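Local coordinates for protein adenylyltransferase and sulfurtransferase uba4 (Chaetomium thermophilum, PDB 6YUB) that probably activates a ubiquitin-like sulfur-carrier protein by adenylating its C-terminus and then passes sulfur to it, serving tRNA thiolation and molybdenum cofactor synthesis, at residues A42-Q51 against K89-I100; I141-G149 against A281-L290. All blocks are in the same frame, centred on the assembly; numbering follows the deposited sequence.

Contact 1 (A42-Q51 against K89-I100); sequences AGGLGCPAAQ and KVDSLITHLIEI
Apolar packing joins the glycine-rich turn and helix 46-56 to helix 89-100 along Leu-93, whose CD2 methyl lies 3.9 Å from Ala-42 CB and equally near Ala-50 CB, while its CD1 faces the side of Cys-47. With CG anti to the backbone N (chi1 171°), the leucine directs both methyls at 42-51. One turn on, both methyls of Leu-97 press on Ala-50 CB; its CD2 also rests 3.5 Å from Ala-50 O. The segment axes are 10.3 Å apart at closest approach and inclined by 29°, running in the same direction.

Such near-parallel helices belong to the nucleotide-binding half of a Rossmann-like ThiF domain, the N-terminal adenylyltransferase part of this longer protein. Gly-43 and Gly-46 fit a GxGxxG pattern, consistent with the Rossmann-type turn between strand 36-40 and helix 46-56, and Gly-44 is a predicted ATP-binding residue.

The polar chemistry sits at the two ends. At the glycine-rich turn, Lys-89 lays its CB against Ala-42 CB at 3.8 Å, and a bend at chi3 carries its chain past Ala-42 O toward the backbone of Gly-43. Its NZ forms a salt bridge with Asp-65; both residues are predicted to contact ATP. At the far end, His-96 NE2 donates to Gln-51 OE1 at 2.8 Å, a bent bond (137° at the hydrogen) in which the oxygen sits near the ring plane but the amide is turned well away from it. Gln-51 OE1 and the ring of His-96 also meet polar side chains of another protein chain. Ile-100 CD1 supports the glutamine from the side, 3.8 Å from its CG. A leucine in place of Gln-51 would probably leave His-96 NE2 without this acceptor and the partner chain without its own bond to the amide oxygen.

Contact 2 (I141-G149 against A281-L290); sequences ISDVCVLLG and ACGENSTLTL. With ZN (zinc ion), chain E.
Leu-147 sets its CD1 methyl against the backbone where Thr-289 joins Leu-290, 3.6 Å from Leu-290 N, and this is the tight part of the contact. The same methyl meets Leu-290 CD2 at 3.6 Å and Leu-288 CG on another side, while CD2 of Leu-147 turns to Leu-288 O. One branched tip is therefore wedged among three consecutive residues of the loop. With CG anti to the carbonyl carbon (chi1 -66°) and the chain extended beyond it, Leu-147 reaches straight out from its helix. Ile-293 of the following short helix adds to this apolar patch.

Toward the zinc the packing is lighter but still buried. Leu-288 crosses Asp-143 at about a right angle, its CD2 methyl 3.8 Å from the aspartate CB, and Ala-281 CB lies 3.5 Å from Asp-143 OD1. The carboxylate finds its polar partners beyond the loop, in a salt bridge to Arg-186 and a hydrogen bond with Tyr-300, so a buried charge probably stays balanced. Val-146 CG1 rests on Cys-282 CB.

The opposite end is looser and partly open to solvent: Leu-148 touches Leu-290 through a single pair of methyls, CD2 to CD1, at 3.9 Å. Beside it Gly-149, with its positive phi, forms a Schellman motif with the last turn, and Thr-289 caps the next helix through its OG1, bonded to the backbone N of Gly-292.

In the conformer described here, one of two, Cys-282 SG binds the zinc ion at 2.2 Å, and Cys-184, Cys-187 and Cys-279 complete the set of ligands. Two CxxC pairs distant in sequence are thus drawn onto one metal, the four-cysteine zinc site found in MoeB-like members of this family, here packed against the end of helix 135-148.

Both contacts use helices of the same Rossmann-like domain, but on opposite sides of the chain's centre, with their own centres about 30 Å apart and nearest atoms about 10 Å apart. Contact 1 is the more deeply buried: helix meets helix beside the predicted nucleotide site, and a methyl-lined middle is flanked by polar ends. Contact 2 is partly buried and sets a helix against an irregular loop, held across the interface by apolar packing, with polar bonds and the metal reaching out to other parts of the chain. Another protein chain touches contact 1, whereas none in the assembly touches the two segments of contact 2. They share no secondary-structure element.

Contact 1 (A42-Q51 against K89-I100)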
ATOM      1  N   ALA B  42       4.127   9.776 -17.150  1.00 37.56           N
ATOM      2  CA  ALA B  42       3.785  10.885 -16.268  1.00 41.48           C
ATOM      3  C   ALA B  42       2.337  10.805 -15.793  1.00 40.12           C
ATOM      4  O   ALA B  42       1.643  11.820 -15.696  1.00 37.53           O
ATOM      5  CB  ALA B  42       4.034  12.223 -16.963  1.00 38.66           C
ATOM      6  N   GLY B  43       1.871   9.595 -15.481  1.00 29.40           N
ATOM      7  CA  GLY B  43       0.500   9.396 -15.054  1.00 31.73           C
ATOM      8  C   GLY B  43       0.359   8.920 -13.620  1.00 32.25           C
ATOM      9  O   GLY B  43       1.012   9.448 -12.715  1.00 30.07           O
ATOM     10  N   GLY B  44      -0.481   7.901 -13.405  1.00 37.40           N
ATOM     11  CA  GLY B  44      -0.790   7.474 -12.050  1.00 35.04           C
ATOM     12  C   GLY B  44       0.420   6.947 -11.304  1.00 34.81           C
ATOM     13  O   GLY B  44       0.563   7.160 -10.096  1.00 32.74           O
ATOM     14  N   LEU B  45       1.292   6.226 -12.004  1.00 34.35           N
ATOM     15  CA  LEU B  45       2.528   5.759 -11.390  1.00 37.97           C
ATOM     16  C   LEU B  45       3.583   6.860 -11.368  1.00 34.31           C
ATOM     17  O   LEU B  45       4.290   7.028 -10.368  1.00 33.58           O
ATOM     18  CB  LEU B  45       3.053   4.534 -12.139  1.00 35.29           C
ATOM     19  CG  LEU B  45       2.249   3.242 -11.991  1.00 38.30           C
ATOM     20  CD1 LEU B  45       2.654   2.226 -13.049  1.00 33.57           C
ATOM     21  CD2 LEU B  45       2.427   2.657 -10.588  1.00 38.58           C
ATOM     22  N   GLY B  46       3.677   7.639 -12.445  1.00 33.36           N
ATOM     23  CA  GLY B  46       4.753   8.604 -12.567  1.00 32.31           C
ATOM     24  C   GLY B  46       4.610   9.816 -11.663  1.00 29.58           C
ATOM     25  O   GLY B  46       5.615  10.370 -11.208  1.00 29.17           O
ATOM     26  N   CYS B  47       3.379  10.254 -11.407  1.00 31.02           N
ATOM     27  CA  CYS B  47       3.193  11.464 -10.600  1.00 36.30           C
ATOM     28  C   CYS B  47       3.687  11.286  -9.172  1.00 33.71           C
ATOM     29  O   CYS B  47       4.508  12.112  -8.724  1.00 28.97           O
ATOM     30  CB  CYS B  47       1.713  11.875 -10.614  1.00 34.57           C
ATOM     31  SG  CYS B  47       1.164  12.613 -12.174  1.00 43.82           S
ATOM     32  N   PRO B  48       3.255  10.272  -8.416  1.00 34.53           N
ATOM     33  CA  PRO B  48       3.780  10.120  -7.049  1.00 34.07           C
ATOM     34  C   PRO B  48       5.269   9.827  -7.009  1.00 34.21           C
ATOM     35  O   PRO B  48       5.976  10.336  -6.131  1.00 32.87           O
ATOM     36  CB  PRO B  48       2.945   8.961  -6.476  1.00 32.96           C
ATOM     37  CG  PRO B  48       2.382   8.250  -7.674  1.00 34.34           C
ATOM     38  CD  PRO B  48       2.176   9.313  -8.714  1.00 33.23           C
ATOM     39  N   ALA B  49       5.773   9.005  -7.929  1.00 38.08           N
ATOM     40  CA  ALA B  49       7.208   8.750  -7.970  1.00 33.44           C
ATOM     41  C   ALA B  49       7.978  10.056  -8.144  1.00 31.01           C
ATOM     42  O   ALA B  49       8.915  10.349  -7.390  1.00 24.79           O
ATOM     43  CB  ALA B  49       7.534   7.770  -9.096  1.00 31.25           C
ATOM     44  N   ALA B  50       7.583  10.863  -9.131  1.00 29.59           N
ATOM     45  CA  ALA B  50       8.280  12.121  -9.376  1.00 33.56           C
ATOM     46  C   ALA B  50       8.212  13.042  -8.163  1.00 29.70           C
ATOM     47  O   ALA B  50       9.221  13.646  -7.780  1.00 32.08           O
ATOM     48  CB  ALA B  50       7.693  12.818 -10.607  1.00 32.70           C
ATOM     49  N   GLN B  51       7.040  13.142  -7.532  1.00 27.28           N
ATOM     50  CA  GLN B  51       6.875  14.069  -6.416  1.00 32.73           C
ATOM     51  C   GLN B  51       7.894  13.801  -5.314  1.00 27.70           C
ATOM     52  O   GLN B  51       8.510  14.730  -4.784  1.00 24.40           O
ATOM     53  CB  GLN B  51       5.451  13.976  -5.860  1.00 33.97           C
ATOM     54  CG  GLN B  51       4.404  14.703  -6.697  1.00 35.87           C
ATOM     55  CD  GLN B  51       3.010  14.593  -6.104  1.00 38.27           C
ATOM     56  OE1 GLN B  51       2.473  15.562  -5.563  1.00 38.75           O
ATOM     57  NE2 GLN B  51       2.420  13.409  -6.196  1.00 34.39           N
ATOM     58  N   LYS B  89       1.351  16.121 -20.285  1.00 35.45           N
ATOM     59  CA  LYS B  89       1.532  15.616 -18.929  1.00 33.94           C
ATOM     60  C   LYS B  89       2.912  15.964 -18.390  1.00 36.70           C
ATOM     61  O   LYS B  89       3.041  16.397 -17.236  1.00 34.79           O
ATOM     62  CB  LYS B  89       1.316  14.103 -18.906  1.00 37.93           C
ATOM     63  CG  LYS B  89      -0.128  13.676 -19.144  1.00 39.01           C
ATOM     64  CD  LYS B  89      -0.406  12.301 -18.546  1.00 42.14           C
ATOM     65  CE  LYS B  89      -0.096  11.184 -19.520  1.00 40.99           C
ATOM     66  NZ  LYS B  89       0.052   9.869 -18.825  1.00 42.03           N
ATOM     67  N   VAL B  90       3.951  15.807 -19.211  1.00 32.78           N
ATOM     68  CA  VAL B  90       5.311  16.064 -18.754  1.00 34.89           C
ATOM     69  C   VAL B  90       5.458  17.504 -18.276  1.00 43.32           C
ATOM     70  O   VAL B  90       6.111  17.770 -17.257  1.00 36.39           O
ATOM     71  CB  VAL B  90       6.316  15.728 -19.872  1.00 37.72           C
ATOM     72  CG1 VAL B  90       6.071  16.588 -21.102  1.00 43.94           C
ATOM     73  CG2 VAL B  90       7.738  15.899 -19.371  1.00 40.76           C
ATOM     74  N   ASP B  91       4.855  18.457 -19.000  1.00 34.91           N
ATOM     75  CA  ASP B  91       4.961  19.858 -18.612  1.00 38.16           C
ATOM     76  C   ASP B  91       4.109  20.161 -17.384  1.00 34.52           C
ATOM     77  O   ASP B  91       4.526  20.925 -16.507  1.00 31.40           O
ATOM     78  CB  ASP B  91       4.549  20.758 -19.780  1.00 39.03           C
ATOM     79  CG  ASP B  91       5.580  20.786 -20.892  1.00 43.62           C
ATOM     80  OD1 ASP B  91       6.790  20.857 -20.586  1.00 45.67           O
ATOM     81  OD2 ASP B  91       5.185  20.735 -22.075  1.00 45.12           O
ATOM     82  N   SER B  92       2.908  19.580 -17.306  1.00 30.33           N
ATOM     83  CA  SER B  92       2.054  19.800 -16.144  1.00 26.79           C
ATOM     84  C   SER B  92       2.672  19.201 -14.887  1.00 28.71           C
ATOM     85  O   SER B  92       2.568  19.784 -13.802  1.00 36.44           O
ATOM     86  CB  SER B  92       0.671  19.202 -16.397  1.00 27.57           C
ATOM     87  OG  SER B  92      -0.136  19.261 -15.240  1.00 27.80           O
ATOM     88  N   LEU B  93       3.311  18.036 -15.011  1.00 29.60           N
ATOM     89  CA  LEU B  93       3.933  17.401 -13.861  1.00 29.47           C
ATOM     90  C   LEU B  93       5.143  18.190 -13.382  1.00 33.19           C
ATOM     91  O   LEU B  93       5.318  18.387 -12.170  1.00 25.73           O
ATOM     92  CB  LEU B  93       4.338  15.971 -14.213  1.00 24.98           C
ATOM     93  CG  LEU B  93       5.186  15.232 -13.181  1.00 29.56           C
ATOM     94  CD1 LEU B  93       4.535  15.287 -11.817  1.00 28.37           C
ATOM     95  CD2 LEU B  93       5.409  13.775 -13.611  1.00 26.83           C
ATOM     96  N   ILE B  94       5.987  18.641 -14.315  1.00 26.87           N
ATOM     97  CA  ILE B  94       7.167  19.409 -13.939  1.00 34.92           C
ATOM     98  C   ILE B  94       6.768  20.733 -13.295  1.00 35.79           C
ATOM     99  O   ILE B  94       7.485  21.248 -12.426  1.00 36.99           O
ATOM    100  CB  ILE B  94       8.073  19.628 -15.165  1.00 35.94           C
ATOM    101  CG1 ILE B  94       8.744  18.309 -15.545  1.00 34.09           C
ATOM    102  CG2 ILE B  94       9.103  20.719 -14.888  1.00 33.62           C
ATOM    103  CD1 ILE B  94       9.430  18.316 -16.898  1.00 35.70           C
ATOM    104  N   THR B  95       5.623  21.294 -13.687  1.00 29.79           N
ATOM    105  CA  THR B  95       5.151  22.514 -13.042  1.00 36.72           C
ATOM    106  C   THR B  95       4.967  22.292 -11.544  1.00 34.70           C
ATOM    107  O   THR B  95       5.339  23.147 -10.733  1.00 30.50           O
ATOM    108  CB  THR B  95       3.840  22.986 -13.674  1.00 31.54           C
ATOM    109  OG1 THR B  95       4.069  23.373 -15.032  1.00 40.05           O
ATOM    110  CG2 THR B  95       3.270  24.168 -12.898  1.00 34.95           C
ATOM    111  N   HIS B  96       4.407  21.142 -11.160  1.00 38.51           N
ATOM    112  CA  HIS B  96       4.206  20.833  -9.749  1.00 33.53           C
ATOM    113  C   HIS B  96       5.509  20.429  -9.072  1.00 29.93           C
ATOM    114  O   HIS B  96       5.728  20.753  -7.900  1.00 31.89           O
ATOM    115  CB  HIS B  96       3.161  19.725  -9.606  1.00 34.36           C
ATOM    116  CG  HIS B  96       2.914  19.301  -8.191  1.00 31.75           C
ATOM    117  ND1 HIS B  96       2.497  20.176  -7.212  1.00 34.41           N
ATOM    118  CD2 HIS B  96       3.020  18.088  -7.595  1.00 32.45           C
ATOM    119  CE1 HIS B  96       2.358  19.521  -6.071  1.00 36.86           C
ATOM    120  NE2 HIS B  96       2.665  18.254  -6.279  1.00 37.01           N
ATOM    121  N   LEU B  97       6.386  19.720  -9.782  1.00 34.26           N
ATOM    122  CA  LEU B  97       7.680  19.373  -9.204  1.00 35.87           C
ATOM    123  C   LEU B  97       8.483  20.627  -8.886  1.00 27.76           C
ATOM    124  O   LEU B  97       9.094  20.730  -7.820  1.00 28.08           O
ATOM    125  CB  LEU B  97       8.459  18.463 -10.155  1.00 30.38           C
ATOM    126  CG  LEU B  97       7.792  17.138 -10.525  1.00 32.26           C
ATOM    127  CD1 LEU B  97       8.680  16.347 -11.483  1.00 33.85           C
ATOM    128  CD2 LEU B  97       7.466  16.307  -9.297  1.00 32.72           C
ATOM    129  N   ILE B  98       8.496  21.595  -9.807  1.00 35.35           N
ATOM    130  CA  ILE B  98       9.195  22.852  -9.558  1.00 29.96           C
ATOM    131  C   ILE B  98       8.623  23.545  -8.327  1.00 34.93           C
ATOM    132  O   ILE B  98       9.357  24.172  -7.557  1.00 32.45           O
ATOM    133  CB  ILE B  98       9.128  23.749 -10.807  1.00 30.08           C
ATOM    134  CG1 ILE B  98      10.046  23.179 -11.897  1.00 29.35           C
ATOM    135  CG2 ILE B  98       9.510  25.185 -10.464  1.00 27.19           C
ATOM    136  CD1 ILE B  98       9.835  23.790 -13.260  1.00 31.01           C
ATOM    137  N   GLU B  99       7.308  23.432  -8.115  1.00 35.83           N
ATOM    138  CA  GLU B  99       6.715  23.961  -6.895  1.00 38.86           C
ATOM    139  C   GLU B  99       7.283  23.269  -5.665  1.00 38.65           C
ATOM    140  O   GLU B  99       7.621  23.927  -4.671  1.00 34.15           O
ATOM    141  CB  GLU B  99       5.195  23.803  -6.934  1.00 42.73           C
ATOM    142  CG  GLU B  99       4.491  24.727  -7.917  1.00 41.86           C
ATOM    143  CD  GLU B  99       2.979  24.593  -7.851  1.00 45.87           C
ATOM    144  OE1 GLU B  99       2.489  23.469  -7.624  1.00 46.81           O
ATOM    145  OE2 GLU B  99       2.279  25.617  -8.014  1.00 54.37           O
ATOM    146  N   ILE B 100       7.396  21.934  -5.713  1.00 31.07           N
ATOM    147  CA  ILE B 100       7.887  21.179  -4.567  1.00 25.25           C
ATOM    148  C   ILE B 100       9.340  21.534  -4.281  1.00 28.15           C
ATOM    149  O   ILE B 100       9.737  21.738  -3.124  1.00 25.08           O
ATOM    150  CB  ILE B 100       7.725  19.668  -4.818  1.00 34.41           C
ATOM    151  CG1 ILE B 100       6.244  19.297  -4.901  1.00 31.87           C
ATOM    152  CG2 ILE B 100       8.440  18.864  -3.727  1.00 26.89           C
ATOM    153  CD1 ILE B 100       6.007  17.863  -5.332  1.00 30.79           C
TER

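Contact 2 (I141-G149 against A281-L290)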
ATOM      1  N   ILE B 141      11.423  -1.842 -22.251  1.00 31.18           N
ATOM      2  CA  ILE B 141      12.300  -1.163 -21.302  1.00 29.01           C
ATOM      3  C   ILE B 141      13.234  -2.164 -20.632  1.00 28.07           C
ATOM      4  O   ILE B 141      14.442  -1.925 -20.512  1.00 32.24           O
ATOM      5  CB  ILE B 141      11.458  -0.377 -20.278  1.00 31.23           C
ATOM      6  CG1 ILE B 141      10.723   0.770 -20.976  1.00 31.03           C
ATOM      7  CG2 ILE B 141      12.337   0.166 -19.166  1.00 32.99           C
ATOM      8  CD1 ILE B 141       9.534   1.311 -20.192  1.00 35.67           C
ATOM      9  N   SER B 142      12.701  -3.307 -20.203  1.00 27.12           N
ATOM     10  CA  SER B 142      13.553  -4.345 -19.630  1.00 29.90           C
ATOM     11  C   SER B 142      14.675  -4.727 -20.590  1.00 31.95           C
ATOM     12  O   SER B 142      15.857  -4.734 -20.221  1.00 28.41           O
ATOM     13  CB  SER B 142      12.713  -5.569 -19.269  1.00 32.35           C
ATOM     14  OG  SER B 142      13.429  -6.451 -18.426  1.00 31.26           O
ATOM     15  N   ASP B 143      14.322  -5.043 -21.838  1.00 32.60           N
ATOM     16  CA  ASP B 143      15.332  -5.411 -22.825  1.00 30.60           C
ATOM     17  C   ASP B 143      16.424  -4.353 -22.923  1.00 33.24           C
ATOM     18  O   ASP B 143      17.617  -4.662 -22.819  1.00 32.51           O
ATOM     19  CB  ASP B 143      14.663  -5.639 -24.181  1.00 31.99           C
ATOM     20  CG  ASP B 143      13.796  -6.887 -24.199  1.00 40.80           C
ATOM     21  OD1 ASP B 143      13.846  -7.661 -23.214  1.00 40.88           O
ATOM     22  OD2 ASP B 143      13.065  -7.097 -25.189  1.00 42.46           O
ATOM     23  N   VAL B 144      16.030  -3.085 -23.095  1.00 28.31           N
ATOM     24  CA  VAL B 144      17.010  -2.019 -23.273  1.00 27.46           C
ATOM     25  C   VAL B 144      17.858  -1.850 -22.018  1.00 28.93           C
ATOM     26  O   VAL B 144      19.073  -1.627 -22.097  1.00 30.08           O
ATOM     27  CB  VAL B 144      16.293  -0.710 -23.658  1.00 33.79           C
ATOM     28  CG1 VAL B 144      17.261   0.461 -23.638  1.00 31.07           C
ATOM     29  CG2 VAL B 144      15.640  -0.850 -25.024  1.00 27.19           C
ATOM     30  N   CYS B 145      17.239  -1.948 -20.840  1.00 31.60           N
ATOM     31  CA  CYS B 145      18.003  -1.859 -19.601  1.00 34.09           C
ATOM     32  C   CYS B 145      19.047  -2.965 -19.515  1.00 33.25           C
ATOM     33  O   CYS B 145      20.180  -2.730 -19.078  1.00 30.67           O
ATOM     34  CB  CYS B 145      17.057  -1.916 -18.402  1.00 35.21           C
ATOM     35  SG  CYS B 145      16.152  -0.374 -18.152  1.00 36.39           S
ATOM     36  N   VAL B 146      18.683  -4.183 -19.926  1.00 35.51           N
ATOM     37  CA  VAL B 146      19.653  -5.271 -19.941  1.00 32.66           C
ATOM     38  C   VAL B 146      20.803  -4.946 -20.880  1.00 36.94           C
ATOM     39  O   VAL B 146      21.978  -5.140 -20.535  1.00 37.93           O
ATOM     40  CB  VAL B 146      18.956  -6.591 -20.327  1.00 35.55           C
ATOM     41  CG1 VAL B 146      19.981  -7.616 -20.786  1.00 37.49           C
ATOM     42  CG2 VAL B 146      18.145  -7.116 -19.151  1.00 37.98           C
ATOM     43  N   LEU B 147      20.493  -4.437 -22.074  1.00 34.19           N
ATOM     44  CA  LEU B 147      21.534  -4.214 -23.066  1.00 36.98           C
ATOM     45  C   LEU B 147      22.428  -3.037 -22.698  1.00 37.76           C
ATOM     46  O   LEU B 147      23.629  -3.059 -22.999  1.00 37.78           O
ATOM     47  CB  LEU B 147      20.911  -3.994 -24.443  1.00 43.51           C
ATOM     48  CG  LEU B 147      20.180  -5.184 -25.063  1.00 41.17           C
ATOM     49  CD1 LEU B 147      19.562  -4.790 -26.397  1.00 44.15           C
ATOM     50  CD2 LEU B 147      21.115  -6.371 -25.237  1.00 47.17           C
ATOM     51  N   LEU B 148      21.876  -2.008 -22.051  1.00 34.77           N
ATOM     52  CA  LEU B 148      22.646  -0.834 -21.675  1.00 32.68           C
ATOM     53  C   LEU B 148      23.112  -0.871 -20.225  1.00 38.37           C
ATOM     54  O   LEU B 148      23.671   0.117 -19.738  1.00 41.35           O
ATOM     55  CB  LEU B 148      21.830   0.439 -21.933  1.00 38.27           C
ATOM     56  CG  LEU B 148      21.499   0.735 -23.399  1.00 36.05           C
ATOM     57  CD1 LEU B 148      20.642   1.986 -23.514  1.00 39.10           C
ATOM     58  CD2 LEU B 148      22.770   0.874 -24.232  1.00 36.81           C
ATOM     59  N   GLY B 149      22.893  -1.979 -19.524  1.00 33.40           N
ATOM     60  CA  GLY B 149      23.376  -2.120 -18.163  1.00 32.20           C
ATOM     61  C   GLY B 149      22.788  -1.122 -17.185  1.00 33.82           C
ATOM     62  O   GLY B 149      23.527  -0.368 -16.547  1.00 35.82           O
ATOM     63  N   ALA B 281      16.425 -12.613 -23.449  1.00 33.37           N
ATOM     64  CA  ALA B 281      17.070 -11.307 -23.457  1.00 34.23           C
ATOM     65  C   ALA B 281      18.430 -11.297 -22.767  1.00 40.25           C
ATOM     66  O   ALA B 281      19.409 -10.813 -23.345  1.00 34.59           O
ATOM     67  CB  ALA B 281      16.149 -10.269 -22.794  1.00 37.03           C
ATOM     68  N   CYS B 282      18.511 -11.804 -21.532  1.00 42.86           N
ATOM     69  CA  CYS B 282      19.738 -11.734 -20.752  1.00 44.25           C
ATOM     70  C   CYS B 282      20.440 -13.077 -20.611  1.00 44.58           C
ATOM     71  O   CYS B 282      21.512 -13.138 -20.000  1.00 45.80           O
ATOM     72  CB  CYS B 282      19.445 -11.157 -19.357  1.00 43.75           C
ATOM     73  SG  CYS B 282      18.247 -12.088 -18.354  0.97 34.90           S
ATOM     74  N   GLY B 283      19.885 -14.146 -21.171  1.00 47.32           N
ATOM     75  CA  GLY B 283      20.436 -15.468 -20.992  1.00 49.63           C
ATOM     76  C   GLY B 283      21.622 -15.753 -21.891  1.00 52.40           C
ATOM     77  O   GLY B 283      22.089 -14.912 -22.659  1.00 44.41           O
ATOM     78  N   GLU B 284      22.116 -16.985 -21.778  1.00 49.06           N
ATOM     79  CA  GLU B 284      23.226 -17.436 -22.605  1.00 56.78           C
ATOM     80  C   GLU B 284      22.808 -17.477 -24.069  1.00 57.22           C
ATOM     81  O   GLU B 284      21.665 -17.807 -24.398  1.00 58.90           O
ATOM     82  CB  GLU B 284      23.687 -18.820 -22.143  1.00 61.02           C
ATOM     83  CG  GLU B 284      25.066 -19.234 -22.628  1.00 66.49           C
ATOM     84  CD  GLU B 284      25.551 -20.513 -21.966  1.00 72.90           C
ATOM     85  OE1 GLU B 284      24.763 -21.483 -21.891  1.00 72.65           O
ATOM     86  OE2 GLU B 284      26.713 -20.543 -21.509  1.00 76.12           O
ATOM     87  N   ASN B 285      23.744 -17.129 -24.950  1.00 54.36           N
ATOM     88  CA  ASN B 285      23.523 -17.183 -26.396  1.00 58.88           C
ATOM     89  C   ASN B 285      22.379 -16.273 -26.837  1.00 54.00           C
ATOM     90  O   ASN B 285      21.748 -16.510 -27.874  1.00 52.32           O
ATOM     91  CB  ASN B 285      23.252 -18.618 -26.859  1.00 53.38           C
ATOM     92  CG  ASN B 285      24.379 -19.561 -26.513  1.00 58.16           C
ATOM     93  OD1 ASN B 285      25.552 -19.202 -26.612  1.00 64.42           O
ATOM     94  ND2 ASN B 285      24.031 -20.776 -26.098  1.00 58.56           N
ATOM     95  N   SER B 286      22.096 -15.232 -26.059  1.00 46.68           N
ATOM     96  CA  SER B 286      21.056 -14.288 -26.443  1.00 41.58           C
ATOM     97  C   SER B 286      21.386 -13.665 -27.794  1.00 42.30           C
ATOM     98  O   SER B 286      22.535 -13.314 -28.071  1.00 43.77           O
ATOM     99  CB  SER B 286      20.906 -13.196 -25.383  1.00 42.88           C
ATOM    100  OG  SER B 286      19.817 -12.350 -25.691  1.00 37.65           O
ATOM    101  N   THR B 287      20.368 -13.540 -28.640  1.00 46.81           N
ATOM    102  CA  THR B 287      20.502 -12.877 -29.931  1.00 50.18           C
ATOM    103  C   THR B 287      19.804 -11.521 -29.955  1.00 49.13           C
ATOM    104  O   THR B 287      19.721 -10.892 -31.016  1.00 45.43           O
ATOM    105  CB  THR B 287      19.960 -13.773 -31.047  1.00 52.38           C
ATOM    106  OG1 THR B 287      18.679 -14.291 -30.670  1.00 52.01           O
ATOM    107  CG2 THR B 287      20.919 -14.925 -31.313  1.00 54.65           C
ATOM    108  N   LEU B 288      19.294 -11.063 -28.814  1.00 44.76           N
ATOM    109  CA  LEU B 288      18.725  -9.728 -28.718  1.00 46.53           C
ATOM    110  C   LEU B 288      19.836  -8.691 -28.818  1.00 42.21           C
ATOM    111  O   LEU B 288      20.881  -8.819 -28.172  1.00 38.25           O
ATOM    112  CB  LEU B 288      17.967  -9.577 -27.402  1.00 47.36           C
ATOM    113  CG  LEU B 288      17.573  -8.171 -26.950  1.00 47.33           C
ATOM    114  CD1 LEU B 288      16.487  -7.590 -27.837  1.00 49.82           C
ATOM    115  CD2 LEU B 288      17.128  -8.192 -25.489  1.00 46.95           C
ATOM    116  N   THR B 289      19.609  -7.661 -29.632  1.00 44.20           N
ATOM    117  CA  THR B 289      20.597  -6.616 -29.839  1.00 41.22           C
ATOM    118  C   THR B 289      19.896  -5.268 -29.940  1.00 35.95           C
ATOM    119  O   THR B 289      18.694  -5.189 -30.196  1.00 31.90           O
ATOM    120  CB  THR B 289      21.432  -6.859 -31.109  1.00 46.40           C
ATOM    121  OG1 THR B 289      20.598  -6.716 -32.267  1.00 47.20           O
ATOM    122  CG2 THR B 289      22.042  -8.255 -31.099  1.00 45.78           C
ATOM    123  N   LEU B 290      20.674  -4.202 -29.739  1.00 33.79           N
ATOM    124  CA  LEU B 290      20.136  -2.851 -29.888  1.00 34.86           C
ATOM    125  C   LEU B 290      19.732  -2.576 -31.332  1.00 36.02           C
ATOM    126  O   LEU B 290      18.704  -1.935 -31.581  1.00 31.52           O
ATOM    127  CB  LEU B 290      21.163  -1.827 -29.412  1.00 33.83           C
ATOM    128  CG  LEU B 290      21.465  -1.859 -27.911  1.00 34.06           C
ATOM    129  CD1 LEU B 290      22.739  -1.097 -27.592  1.00 36.40           C
ATOM    130  CD2 LEU B 290      20.293  -1.299 -27.123  1.00 32.39           C
TER
HETATM  131 ZN    ZN E 401      16.045 -12.164 -18.446  1.00 38.87          ZN